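PDB 3U2R: regulatory protein MarR from Planctomyces limnophilus, which probably acts as a DNA-binding transcription factor of the MarR family, with a winged helix-turn-helix fold. Local coordinates for residues A[80-83]-A[84-88]. Sequence-based numbering, arbitrary orientation.
Sequences TRLI and DRLDD
The amide of D84 donates to the carbonyl of T80 one turn earlier (D84 N to T80 O, 2.8 Å), and the R85-R81 and D87-I83 pairs repeat this i to i+4 pattern, with D87 N 2.7 Å from I83 O. Between L86 N and L82 O the bond is weak, at 3.3 Å. The CG of D84 lies anti to its own carbonyl carbon (chi1 -74°), which folds the carboxylate back over the preceding turn and brings D84 OD1 within 3.0 Å of T80 O. Two acceptors so close would probably repel, but R94 meets both, by a salt bridge to D84 OD1 and a weak hydrogen bond to T80 O; D87 adds a long, weak ion pair. Helix 78-88 is the recognition helix of the winged helix-turn-helix fold, and R94 lies on strand 92-97 of the wing, so the carboxylate ties helix to wing. An alanine in place of D84 is likely to cost R94 this salt bridge and weaken that tie. The bend of R85 at chi3 (-87°) turns its guanidinium so that R81 O lies at its edge, in plane, 3.9 Å from R85 NE. The apolar contact is slight: L82 CD2 and L86 CD1 stand 4.5 Å apart, and both leucines also pack against helix 46-58.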
loop_
_atom_site.group_PDB
_atom_site.type_symbol
_atom_site.label_atom_id
_atom_site.label_comp_id
_atom_site.label_asym_id
_atom_site.label_seq_id
_atom_site.Cartn_x
_atom_site.Cartn_y
_atom_site.Cartn_z
ATOM N N THR A 80 -6.186 22.795 32.117
ATOM C CA THR A 80 -7.020 22.861 33.324
ATOM C C THR A 80 -8.492 22.709 32.924
ATOM O O THR A 80 -9.186 21.971 33.593
ATOM C CB THR A 80 -6.751 24.132 34.128
ATOM O OG1 THR A 80 -5.389 24.050 34.582
ATOM C CG2 THR A 80 -7.762 24.307 35.341
ATOM N N ARG A 81 -8.949 23.349 31.826
ATOM C CA ARG A 81 -10.342 23.179 31.375
ATOM C C ARG A 81 -10.560 21.713 30.941
ATOM O O ARG A 81 -11.545 21.063 31.295
ATOM C CB ARG A 81 -10.676 24.144 30.215
ATOM C CG ARG A 81 -11.099 25.535 30.680
ATOM C CD ARG A 81 -10.923 26.611 29.599
ATOM N NE ARG A 81 -11.944 26.555 28.543
ATOM C CZ ARG A 81 -13.165 27.091 28.609
ATOM N NH1 ARG A 81 -13.567 27.725 29.709
ATOM N NH2 ARG A 81 -14.000 26.984 27.579
ATOM N N LEU A 82 -9.603 21.220 30.171
ATOM C CA LEU A 82 -9.501 19.840 29.701
ATOM C C LEU A 82 -9.662 18.864 30.904
ATOM O O LEU A 82 -10.501 17.980 30.858
ATOM C CB LEU A 82 -8.130 19.728 29.036
ATOM C CG LEU A 82 -7.603 18.431 28.543
ATOM C CD1 LEU A 82 -6.523 18.684 27.492
ATOM C CD2 LEU A 82 -6.965 17.607 29.655
ATOM N N ILE A 83 -8.905 19.086 31.984
ATOM C CA ILE A 83 -8.925 18.240 33.166
ATOM C C ILE A 83 -10.247 18.447 33.919
ATOM O O ILE A 83 -10.744 17.473 34.468
ATOM C CB ILE A 83 -7.658 18.494 34.065
ATOM C CG1 ILE A 83 -6.429 17.838 33.418
ATOM C CG2 ILE A 83 -7.796 17.921 35.521
ATOM C CD1 ILE A 83 -5.144 18.272 34.011
ATOM N N ASP A 84 -10.798 19.692 33.960
ATOM C CA ASP A 84 -12.091 20.009 34.579
ATOM C C ASP A 84 -13.160 19.078 34.028
ATOM O O ASP A 84 -13.966 18.575 34.788
ATOM C CB ASP A 84 -12.551 21.478 34.274
ATOM C CG ASP A 84 -11.882 22.653 34.969
ATOM O OD1 ASP A 84 -11.048 22.415 35.887
ATOM O OD2 ASP A 84 -12.230 23.835 34.623
ATOM N N ARG A 85 -13.198 18.902 32.692
ATOM C CA ARG A 85 -14.162 18.009 32.044
ATOM C C ARG A 85 -13.958 16.589 32.522
ATOM O O ARG A 85 -14.933 15.916 32.864
ATOM C CB ARG A 85 -14.035 18.063 30.507
ATOM C CG ARG A 85 -14.588 19.360 29.912
ATOM C CD ARG A 85 -14.487 19.365 28.395
ATOM N NE ARG A 85 -13.190 19.856 27.924
ATOM C CZ ARG A 85 -12.737 19.741 26.675
ATOM N NH1 ARG A 85 -13.471 19.133 25.741
ATOM N NH2 ARG A 85 -11.539 20.218 26.353
ATOM N N LEU A 86 -12.690 16.137 32.577
ATOM C CA LEU A 86 -12.372 14.788 33.085
ATOM C C LEU A 86 -12.758 14.626 34.565
ATOM O O LEU A 86 -13.263 13.575 34.937
ATOM C CB LEU A 86 -10.889 14.438 32.913
ATOM C CG LEU A 86 -10.378 14.429 31.487
ATOM C CD1 LEU A 86 -8.918 14.055 31.497
ATOM C CD2 LEU A 86 -11.255 13.486 30.618
ATOM N N ASP A 87 -12.529 15.629 35.381
ATOM C CA ASP A 87 -12.975 15.657 36.826
ATOM C C ASP A 87 -14.483 15.625 36.929
ATOM O O ASP A 87 -15.017 14.848 37.728
ATOM C CB ASP A 87 -12.483 16.918 37.514
ATOM C CG ASP A 87 -12.357 16.796 39.029
ATOM O OD1 ASP A 87 -13.206 16.160 39.641
ATOM O OD2 ASP A 87 -11.409 17.362 39.595
ATOM N N ASP A 88 -15.204 16.387 36.077
ATOM C CA ASP A 88 -16.665 16.377 36.190
ATOM C C ASP A 88 -17.227 15.026 35.851
ATOM O O ASP A 88 -18.236 14.645 36.403
ATOM C CB ASP A 88 -17.301 17.447 35.286
ATOM C CG ASP A 88 -16.970 18.861 35.714
ATOM O OD1 ASP A 88 -16.712 19.077 36.939
ATOM O OD2 ASP A 88 -16.951 19.751 34.839
#